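Local coordinates for protein exoribonuclease II, mitochondrial (Candida glabrata, PDB 6F3H) that degrades RNA from the 3' end as the exoribonuclease component of mtEXO, the mitochondrial RNA degradosome, and probably does so by metal-dependent hydrolysis, at residues 38-44 with 79-85; 564-570 with 654-658; 644-648 with 671-675. The protein carries 1 engineered substitution. One frame throughout, in Å; residues are numbered along the deposited sequence.

In the fold
Near the N terminus, contact 1 joins strand 39-42 to strand 81-85; strands 50-54, 64-68 and 73-76 lie in the loop it closes, so it brings the last strand of a small antiparallel sheet back beside the first. It is complete before the other two begin. Contact 2 opens at 564-570, at the end of helix 543-567, and contact 3 opens at 644-648 before contact 2 closes at 654-658; contact 3 then closes at 671-675. These two therefore cross, and both use helix 642-657: its end meets helix 543-567, while an earlier part packs on the loop that reaches the RNA. Their centres are about 16 Å apart, both in the RNB domain.

Contact 1 of 3, residues 38-44 with 79-85; sequences DIVLLKQ and NSVILRI
Ile39 and Ile85 form a hydrogen-bonded antiparallel pair, Ile39 N to Ile85 O at 2.8 Å and Ile85 N to Ile39 O at 2.7 Å. The backbone ladder continues with Leu41 N to Leu83 O at 2.9 Å; Leu41 O accepts the N-H of Ile82, and Lys43 N reaches Ser80 O.

Polar side chains hold both ends. Asp38 OD2 and Arg84 NE make a salt bridge of 3.0 Å: the oxygen lies close to the guanidinium plane, yet the donor approaches 61° above the carboxylate plane. Arginine's length suits the place, because with CG anti to the backbone N (chi1 161°) the chain runs out extended to Asp38 and passes NH1 on to Leu240 O. Asn35 N also binds Asp38 OD2. At the other end Gln44 NE2 donates nearly in its amide plane to Ser80 OG, 3.2 Å away.

Apolar contacts cover both faces. On one, Val40 CG1 meets Val81 CG1 at 3.8 Å with the two side chains about perpendicular, and Leu42 CD1 touches Val81 CG2; Phe66 covers these branched residues. On the other, Leu41 CB rests on Leu83 CG at 3.9 Å, facing helix 212-226.

Ile82 and Leu83 together oppose Leu41, a classic beta bulge. A 3-10 turn leading into a last strand that pairs with the first is consistent with an SH3-like barrel.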
loop_
_atom_site.group_PDB
_atom_site.type_symbol
_atom_site.label_atom_id
_atom_site.label_comp_id
_atom_site.label_asym_id
_atom_site.label_seq_id
_atom_site.Cartn_x
_atom_site.Cartn_y
_atom_site.Cartn_z
ATOM N N ASP A 38 -7.014 -1.358 -24.490
ATOM C CA ASP A 38 -7.547 -1.618 -23.172
ATOM C C ASP A 38 -8.881 -0.907 -23.040
ATOM O O ASP A 38 -9.087 0.161 -23.614
ATOM C CB ASP A 38 -6.567 -1.139 -22.108
ATOM C CG ASP A 38 -5.408 -2.108 -21.895
ATOM O OD1 ASP A 38 -5.500 -3.268 -22.350
ATOM O OD2 ASP A 38 -4.428 -1.724 -21.230
ATOM N N ILE A 39 -9.826 -1.540 -22.374
ATOM C CA ILE A 39 -11.111 -0.908 -22.119
ATOM C C ILE A 39 -11.167 -0.487 -20.658
ATOM O O ILE A 39 -10.894 -1.291 -19.761
ATOM C CB ILE A 39 -12.287 -1.812 -22.506
ATOM C CG1 ILE A 39 -12.373 -1.888 -24.032
ATOM C CG2 ILE A 39 -13.560 -1.286 -21.934
ATOM C CD1 ILE A 39 -13.515 -2.758 -24.548
ATOM N N VAL A 40 -11.456 0.791 -20.414
ATOM C CA VAL A 40 -11.262 1.364 -19.094
ATOM C C VAL A 40 -12.524 2.039 -18.605
ATOM O O VAL A 40 -13.376 2.478 -19.376
ATOM C CB VAL A 40 -10.121 2.384 -19.079
ATOM C CG1 VAL A 40 -8.866 1.673 -19.360
ATOM C CG2 VAL A 40 -10.400 3.407 -20.129
ATOM N N LEU A 41 -12.601 2.144 -17.292
ATOM C CA LEU A 41 -13.471 3.078 -16.612
ATOM C C LEU A 41 -12.604 4.179 -16.025
ATOM O O LEU A 41 -11.587 3.901 -15.389
ATOM C CB LEU A 41 -14.253 2.396 -15.504
ATOM C CG LEU A 41 -15.634 1.936 -15.903
ATOM C CD1 LEU A 41 -16.418 1.823 -14.630
ATOM C CD2 LEU A 41 -16.293 2.894 -16.899
ATOM N N LEU A 42 -12.987 5.416 -16.268
ATOM C CA LEU A 42 -12.261 6.554 -15.741
ATOM C C LEU A 42 -12.984 7.168 -14.548
ATOM O O LEU A 42 -14.182 6.978 -14.345
ATOM C CB LEU A 42 -12.047 7.594 -16.829
ATOM C CG LEU A 42 -10.785 7.354 -17.640
ATOM C CD1 LEU A 42 -10.539 5.910 -17.886
ATOM C CD2 LEU A 42 -10.859 8.100 -18.938
ATOM N N LYS A 43 -12.215 7.887 -13.725
ATOM C CA LYS A 43 -12.802 8.656 -12.630
ATOM C C LYS A 43 -13.656 9.798 -13.158
ATOM O O LYS A 43 -14.596 10.235 -12.485
ATOM C CB LYS A 43 -11.707 9.183 -11.713
ATOM C CG LYS A 43 -11.179 8.157 -10.745
ATOM C CD LYS A 43 -9.930 8.664 -10.054
ATOM C CE LYS A 43 -9.186 7.536 -9.324
ATOM N NZ LYS A 43 -7.858 7.937 -8.738
ATOM N N GLN A 44 -13.317 10.309 -14.338
ATOM C CA GLN A 44 -14.170 11.274 -15.011
ATOM C C GLN A 44 -15.482 10.629 -15.446
ATOM O O GLN A 44 -16.564 11.095 -15.076
ATOM C CB GLN A 44 -13.426 11.871 -16.211
ATOM C CG GLN A 44 -12.057 12.524 -15.911
ATOM C CD GLN A 44 -10.961 11.570 -15.418
ATOM O OE1 GLN A 44 -11.244 10.515 -14.845
ATOM N NE2 GLN A 44 -9.702 11.951 -15.632
ATOM N N ASN A 79 -3.619 7.105 -13.735
ATOM C CA ASN A 79 -4.286 6.735 -12.497
ATOM C C ASN A 79 -5.735 7.161 -12.436
ATOM O O ASN A 79 -6.428 6.810 -11.474
ATOM C CB ASN A 79 -3.530 7.319 -11.335
ATOM C CG ASN A 79 -2.172 6.765 -11.265
ATOM O OD1 ASN A 79 -1.398 6.917 -12.208
ATOM N ND2 ASN A 79 -1.871 6.059 -10.193
ATOM N N SER A 80 -6.210 7.896 -13.433
ATOM C CA SER A 80 -7.639 8.110 -13.519
ATOM C C SER A 80 -8.381 6.853 -13.939
ATOM O O SER A 80 -9.606 6.887 -13.995
ATOM C CB SER A 80 -7.952 9.233 -14.501
ATOM O OG SER A 80 -7.343 10.449 -14.103
ATOM N N VAL A 81 -7.679 5.772 -14.269
ATOM C CA VAL A 81 -8.302 4.513 -14.671
ATOM C C VAL A 81 -8.788 3.753 -13.442
ATOM O O VAL A 81 -7.979 3.363 -12.591
ATOM C CB VAL A 81 -7.334 3.657 -15.492
ATOM C CG1 VAL A 81 -7.938 2.283 -15.691
ATOM C CG2 VAL A 81 -7.070 4.311 -16.832
ATOM N N ILE A 82 -10.099 3.476 -13.373
ATOM C CA ILE A 82 -10.627 2.761 -12.211
ATOM C C ILE A 82 -10.668 1.266 -12.431
ATOM O O ILE A 82 -10.531 0.491 -11.468
ATOM C CB ILE A 82 -12.036 3.259 -11.831
ATOM C CG1 ILE A 82 -12.144 4.747 -12.008
ATOM C CG2 ILE A 82 -12.195 3.138 -10.388
ATOM C CD1 ILE A 82 -13.530 5.212 -11.706
ATOM N N LEU A 83 -10.932 0.823 -13.660
ATOM C CA LEU A 83 -10.765 -0.581 -13.975
ATOM C C LEU A 83 -10.414 -0.715 -15.438
ATOM O O LEU A 83 -10.718 0.154 -16.254
ATOM C CB LEU A 83 -12.002 -1.429 -13.635
ATOM C CG LEU A 83 -13.403 -1.216 -14.189
ATOM C CD1 LEU A 83 -13.540 -1.839 -15.557
ATOM C CD2 LEU A 83 -14.391 -1.853 -13.238
ATOM N N ARG A 84 -9.794 -1.844 -15.759
ATOM C CA ARG A 84 -9.148 -2.044 -17.039
ATOM C C ARG A 84 -9.455 -3.448 -17.520
ATOM O O ARG A 84 -9.463 -4.391 -16.723
ATOM C CB ARG A 84 -7.638 -1.840 -16.914
ATOM C CG ARG A 84 -6.787 -2.431 -18.014
ATOM C CD ARG A 84 -5.320 -2.104 -17.763
ATOM N NE ARG A 84 -4.361 -2.954 -18.471
ATOM C CZ ARG A 84 -3.555 -3.836 -17.885
ATOM N NH1 ARG A 84 -3.584 -4.001 -16.569
ATOM N NH2 ARG A 84 -2.715 -4.559 -18.623
ATOM N N ILE A 85 -9.699 -3.562 -18.824
ATOM C CA ILE A 85 -9.957 -4.812 -19.524
ATOM C C ILE A 85 -8.912 -4.925 -20.619
ATOM O O ILE A 85 -8.908 -4.107 -21.544
ATOM C CB ILE A 85 -11.356 -4.850 -20.154
ATOM C CG1 ILE A 85 -12.424 -4.807 -19.082
ATOM C CG2 ILE A 85 -11.491 -6.087 -21.007
ATOM C CD1 ILE A 85 -12.390 -6.030 -18.245
#

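Contact 2 of 3, residues 564-570 with 654-658; sequences IHDDNAV and NIKLG
The imidazole of His565 reaches from one helix to the backbone of the other: NE2 gives a weak hydrogen bond to Lys656 O, 3.0 Å away and bent to 122° at the hydrogen, with the oxygen oblique to the ring. The ring also stacks with that of His561, one turn back, and ND1 is bonded to His561 O; stack and bond probably limit its rotation, and if both nitrogens donate the ring would be protonated. Histidine suits the place because one flat group can serve its own helix and a neighbour.

This is helix-end packing within the RNB domain, where the last turns of helices 543-567 and 642-657 lie side by side. Its apolar part is small. Ile564 CG2 touches Ile655 CD1 at 4.1 Å and comes within 3.9 Å of Ile655 O. With CG1 between its backbone N and carbonyl carbon (chi1 68°), Ile655 carries that CD1 toward Ile564 and the backbone of Ala569 and Val570; Leu660 and Pro661 also pack on it.

Past the helix, Asn568 takes a positive phi, a conformation asparagine tolerates better than most residues, and its OD1 faces Lys656 NZ at a modelled separation too short to rely on. The lysine chain crosses over the end of helix 543-567, where carbonyl groups lack the next turn's N-H. There Lys656 NZ makes a weak hydrogen bond of 3.2 Å to His565 O.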
loop_
_atom_site.group_PDB
_atom_site.type_symbol
_atom_site.label_atom_id
_atom_site.label_comp_id
_atom_site.label_asym_id
_atom_site.label_seq_id
_atom_site.Cartn_x
_atom_site.Cartn_y
_atom_site.Cartn_z
ATOM N N ILE A 564 23.825 -1.549 -11.245
ATOM C CA ILE A 564 23.664 -0.476 -12.221
ATOM C C ILE A 564 24.211 -0.888 -13.582
ATOM O O ILE A 564 23.479 -0.911 -14.576
ATOM C CB ILE A 564 24.353 0.798 -11.725
ATOM C CG1 ILE A 564 23.651 1.312 -10.475
ATOM C CG2 ILE A 564 24.410 1.815 -12.839
ATOM C CD1 ILE A 564 24.242 2.582 -9.960
ATOM N N HIS A 565 25.509 -1.207 -13.659
ATOM C CA HIS A 565 26.120 -1.405 -14.970
ATOM C C HIS A 565 25.751 -2.722 -15.627
ATOM O O HIS A 565 25.858 -2.830 -16.856
ATOM C CB HIS A 565 27.628 -1.288 -14.870
ATOM C CG HIS A 565 28.062 0.089 -14.535
ATOM N ND1 HIS A 565 27.833 0.654 -13.301
ATOM C CD2 HIS A 565 28.659 1.042 -15.287
ATOM C CE1 HIS A 565 28.297 1.891 -13.295
ATOM N NE2 HIS A 565 28.804 2.150 -14.488
ATOM N N ASP A 566 25.294 -3.697 -14.854
ATOM C CA ASP A 566 25.061 -5.047 -15.348
ATOM C C ASP A 566 23.611 -5.492 -15.291
ATOM O O ASP A 566 23.144 -6.155 -16.218
ATOM C CB ASP A 566 25.914 -6.038 -14.559
ATOM C CG ASP A 566 27.383 -5.704 -14.619
ATOM O OD1 ASP A 566 27.739 -4.553 -14.969
ATOM O OD2 ASP A 566 28.185 -6.612 -14.330
ATOM N N ASP A 567 22.879 -5.143 -14.240
ATOM C CA ASP A 567 21.469 -5.485 -14.169
ATOM C C ASP A 567 20.603 -4.349 -14.650
ATOM O O ASP A 567 19.377 -4.462 -14.613
ATOM C CB ASP A 567 21.069 -5.852 -12.743
ATOM C CG ASP A 567 21.972 -6.885 -12.149
ATOM O OD1 ASP A 567 22.754 -7.466 -12.928
ATOM O OD2 ASP A 567 21.900 -7.110 -10.918
ATOM N N ASN A 568 21.223 -3.272 -15.118
ATOM C CA ASN A 568 20.525 -2.067 -15.536
ATOM C C ASN A 568 19.490 -1.671 -14.500
ATOM O O ASN A 568 18.364 -1.287 -14.817
ATOM C CB ASN A 568 19.906 -2.270 -16.915
ATOM C CG ASN A 568 20.940 -2.724 -17.933
ATOM O OD1 ASN A 568 21.980 -2.077 -18.113
ATOM N ND2 ASN A 568 20.682 -3.860 -18.574
ATOM N N ALA A 569 19.872 -1.807 -13.238
ATOM C CA ALA A 569 19.021 -1.359 -12.164
ATOM C C ALA A 569 18.909 0.152 -12.219
ATOM O O ALA A 569 19.732 0.851 -12.817
ATOM C CB ALA A 569 19.546 -1.800 -10.805
ATOM N N VAL A 570 17.848 0.645 -11.598
ATOM C CA VAL A 570 17.513 2.055 -11.589
ATOM C C VAL A 570 17.452 2.522 -10.146
ATOM O O VAL A 570 16.539 2.152 -9.388
ATOM C CB VAL A 570 16.186 2.312 -12.285
ATOM C CG1 VAL A 570 15.853 3.779 -12.161
ATOM C CG2 VAL A 570 16.234 1.806 -13.720
ATOM N N ASN A 654 22.375 8.118 -17.807
ATOM C CA ASN A 654 23.026 8.996 -16.842
ATOM C C ASN A 654 23.391 8.274 -15.554
ATOM O O ASN A 654 24.330 8.691 -14.868
ATOM C CB ASN A 654 22.146 10.190 -16.510
ATOM C CG ASN A 654 22.064 11.174 -17.649
ATOM O OD1 ASN A 654 22.527 10.888 -18.751
ATOM N ND2 ASN A 654 21.478 12.344 -17.391
ATOM N N ILE A 655 22.710 7.182 -15.226
ATOM C CA ILE A 655 23.024 6.557 -13.959
ATOM C C ILE A 655 24.268 5.687 -14.106
ATOM O O ILE A 655 25.090 5.617 -13.184
ATOM C CB ILE A 655 21.804 5.757 -13.473
ATOM C CG1 ILE A 655 21.540 4.547 -14.366
ATOM C CG2 ILE A 655 20.573 6.639 -13.455
ATOM C CD1 ILE A 655 20.751 3.458 -13.700
ATOM N N LYS A 656 24.456 5.063 -15.275
ATOM C CA LYS A 656 25.706 4.367 -15.581
ATOM C C LYS A 656 26.902 5.320 -15.531
ATOM O O LYS A 656 27.990 4.958 -15.055
ATOM C CB LYS A 656 25.588 3.706 -16.951
ATOM C CG LYS A 656 24.414 2.748 -17.050
ATOM C CD LYS A 656 24.713 1.633 -18.028
ATOM C CE LYS A 656 23.531 0.696 -18.167
ATOM N NZ LYS A 656 23.997 -0.719 -18.302
ATOM N N LEU A 657 26.713 6.543 -16.044
ATOM C CA LEU A 657 27.781 7.518 -16.231
ATOM C C LEU A 657 28.179 8.198 -14.934
ATOM O O LEU A 657 29.281 8.743 -14.846
ATOM C CB LEU A 657 27.367 8.576 -17.254
ATOM N N GLY A 658 27.303 8.231 -13.945
ATOM C CA GLY A 658 27.745 8.770 -12.686
ATOM C C GLY A 658 26.786 9.769 -12.103
ATOM O O GLY A 658 26.744 9.923 -10.883
#

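Contact 3 of 3, residues 644-648 with 671-675; sequences AKAQF and SQLSS. With nucleotides of chain C.
Ala644 O, which takes the helical hydrogen bond of Phe648 N at 2.9 Å, is also approached by the amide end of Gln672 from the facing loop. Which way round that amide sits is uncertain, but its position is plain: it is lodged against the helix among Ala644, Gln647 and Phe648. Its plane is turned 32° from the Phe648 ring, and the two side chains slide past each other in opposite directions. Against Gln647 it is crossed at about a right angle, the amide planes 59° apart. Alanine at 644 leaves room for the group, and the length of glutamine suits the gap between the backbones, with the CA atoms of Phe648 and Gln672 7.5 Å apart.

The apolar part of the contact is a single touch. Phe648 holds CG anti to its backbone N (chi1 -175°), which throws the ring across to the loop, and its edge atom CE1 meets Leu673 CD2 at 3.8 Å near the ring plane. Tyr635 also lies on Leu673 and bonds Ser674 N through its hydroxyl.

Leucine is well placed here because its two branches divide the work. CD2 faces the phenylalanine, whereas CD1 lies 3.9 Å from O2' of A1 of chain C, and Leu673 CB is 3.4 Å from the same hydroxyl. That O2' donates to Ser674 O, though the modelled bond is too short for its length to be trusted. Ser675 lies along the RNA, its CB 3.3 Å from O3' of A1 of chain C and beside the phosphate of G2 of chain C. A main-chain carbonyl facing a ribose 2'-hydroxyl could help favour RNA over DNA, and the loop, backed by helix 642-657, is consistent with the RNA-binding channel of RNase II-type RNB domains.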
loop_
_atom_site.group_PDB
_atom_site.type_symbol
_atom_site.label_atom_id
_atom_site.label_comp_id
_atom_site.label_asym_id
_atom_site.label_seq_id
_atom_site.Cartn_x
_atom_site.Cartn_y
_atom_site.Cartn_z
ATOM N N ALA A 644 8.717 9.875 -25.715
ATOM C CA ALA A 644 8.866 9.794 -24.271
ATOM C C ALA A 644 9.863 8.712 -23.885
ATOM O O ALA A 644 10.688 8.926 -22.994
ATOM C CB ALA A 644 7.515 9.561 -23.605
ATOM N N LYS A 645 9.873 7.579 -24.594
ATOM C CA LYS A 645 10.785 6.507 -24.205
ATOM C C LYS A 645 12.231 6.969 -24.306
ATOM O O LYS A 645 13.111 6.407 -23.642
ATOM C CB LYS A 645 10.566 5.253 -25.056
ATOM N N ALA A 646 12.498 7.960 -25.165
ATOM C CA ALA A 646 13.835 8.536 -25.274
ATOM C C ALA A 646 14.128 9.510 -24.136
ATOM O O ALA A 646 15.264 9.570 -23.651
ATOM C CB ALA A 646 13.995 9.204 -26.641
ATOM N N GLN A 647 13.126 10.287 -23.707
ATOM C CA GLN A 647 13.335 11.139 -22.549
ATOM C C GLN A 647 13.655 10.294 -21.335
ATOM O O GLN A 647 14.499 10.658 -20.509
ATOM C CB GLN A 647 12.083 11.962 -22.268
ATOM C CG GLN A 647 11.957 13.292 -22.955
ATOM C CD GLN A 647 10.475 13.666 -23.156
ATOM O OE1 GLN A 647 9.595 13.015 -22.582
ATOM N NE2 GLN A 647 10.213 14.779 -23.843
ATOM N N PHE A 648 13.014 9.139 -21.244
ATOM C CA PHE A 648 13.265 8.215 -20.153
ATOM C C PHE A 648 14.619 7.540 -20.294
ATOM O O PHE A 648 15.424 7.533 -19.354
ATOM C CB PHE A 648 12.153 7.171 -20.158
ATOM C CG PHE A 648 12.195 6.224 -19.030
ATOM C CD1 PHE A 648 11.867 6.633 -17.755
ATOM C CD2 PHE A 648 12.566 4.911 -19.231
ATOM C CE1 PHE A 648 11.901 5.745 -16.704
ATOM C CE2 PHE A 648 12.604 4.021 -18.179
ATOM C CZ PHE A 648 12.270 4.439 -16.917
ATOM N N SER A 671 6.345 11.151 -14.362
ATOM C CA SER A 671 5.181 10.975 -15.209
ATOM C C SER A 671 5.288 9.732 -16.086
ATOM O O SER A 671 4.353 9.466 -16.858
ATOM C CB SER A 671 5.005 12.224 -16.076
ATOM N N GLN A 672 6.401 8.981 -15.983
ATOM C CA GLN A 672 6.639 7.766 -16.763
ATOM C C GLN A 672 6.949 6.536 -15.910
ATOM O O GLN A 672 7.492 5.557 -16.430
ATOM C CB GLN A 672 7.772 7.987 -17.767
ATOM C CG GLN A 672 7.929 9.434 -18.194
ATOM C CD GLN A 672 8.851 9.586 -19.372
ATOM O OE1 GLN A 672 9.245 8.598 -19.984
ATOM N NE2 GLN A 672 9.190 10.826 -19.713
ATOM N N LEU A 673 6.606 6.539 -14.628
ATOM C CA LEU A 673 6.895 5.387 -13.792
ATOM C C LEU A 673 5.642 4.667 -13.339
ATOM O O LEU A 673 4.589 5.272 -13.169
ATOM C CB LEU A 673 7.660 5.778 -12.548
ATOM C CG LEU A 673 8.924 6.538 -12.841
ATOM C CD1 LEU A 673 9.379 7.157 -11.531
ATOM C CD2 LEU A 673 9.924 5.555 -13.417
ATOM N N SER A 674 5.792 3.368 -13.121
ATOM C CA SER A 674 4.787 2.467 -12.579
ATOM C C SER A 674 4.995 2.311 -11.064
ATOM O O SER A 674 5.742 3.076 -10.437
ATOM C CB SER A 674 4.897 1.133 -13.336
ATOM O OG SER A 674 4.060 0.118 -12.808
ATOM N N SER A 675 4.378 1.286 -10.477
ATOM C CA SER A 675 4.632 0.907 -9.101
ATOM C C SER A 675 4.820 -0.597 -9.067
ATOM O O SER A 675 4.509 -1.310 -10.028
ATOM C CB SER A 675 3.505 1.345 -8.153
ATOM O OG SER A 675 2.512 0.343 -7.990
ATOM P P A C 1 1.506 6.190 -8.237
ATOM O OP1 A C 1 0.785 5.435 -7.188
ATOM O OP2 A C 1 2.065 5.476 -9.421
ATOM O "O5'" A C 1 2.673 6.895 -7.424
ATOM C "C5'" A C 1 3.689 6.114 -6.825
ATOM C "C4'" A C 1 4.773 5.785 -7.821
ATOM O "O4'" A C 1 5.371 7.017 -8.307
ATOM C "C3'" A C 1 5.935 4.997 -7.252
ATOM O "O3'" A C 1 5.725 3.614 -7.254
ATOM C "C2'" A C 1 7.111 5.444 -8.099
ATOM O "O2'" A C 1 7.074 4.804 -9.366
ATOM C "C1'" A C 1 6.774 6.914 -8.291
ATOM N N9 A C 1 7.227 7.735 -7.155
ATOM C C8 A C 1 7.329 7.390 -5.826
ATOM N N7 A C 1 7.729 8.364 -5.060
ATOM C C5 A C 1 7.884 9.422 -5.942
ATOM C C6 A C 1 8.292 10.745 -5.748
ATOM N N6 A C 1 8.627 11.227 -4.547
ATOM N N1 A C 1 8.341 11.553 -6.833
ATOM C C2 A C 1 8.006 11.059 -8.029
ATOM N N3 A C 1 7.605 9.830 -8.341
ATOM C C4 A C 1 7.569 9.058 -7.236
ATOM P P G C 2 6.294 2.825 -6.008
ATOM O OP1 G C 2 5.587 1.512 -5.859
ATOM O OP2 G C 2 6.377 3.895 -4.971
ATOM O "O5'" G C 2 7.809 2.581 -6.394
ATOM C "C5'" G C 2 8.139 1.898 -7.585
ATOM C "C4'" G C 2 9.608 1.591 -7.653
ATOM O "O4'" G C 2 10.367 2.800 -7.863
ATOM C "C3'" G C 2 10.217 0.989 -6.409
ATOM O "O3'" G C 2 9.946 -0.391 -6.329
ATOM C "C2'" G C 2 11.689 1.322 -6.574
ATOM O "O2'" G C 2 12.322 0.432 -7.473
ATOM C "C1'" G C 2 11.615 2.692 -7.233
ATOM N N9 G C 2 11.638 3.735 -6.232
ATOM C C8 G C 2 10.512 4.417 -5.859
ATOM N N7 G C 2 10.777 5.290 -4.946
ATOM C C5 G C 2 12.141 5.141 -4.735
ATOM C C6 G C 2 12.966 5.837 -3.848
ATOM O O6 G C 2 12.579 6.726 -3.084
ATOM N N1 G C 2 14.307 5.407 -3.920
ATOM C C2 G C 2 14.813 4.413 -4.753
ATOM N N2 G C 2 16.152 4.164 -4.656
ATOM N N3 G C 2 14.016 3.745 -5.606
ATOM C C4 G C 2 12.718 4.173 -5.524
#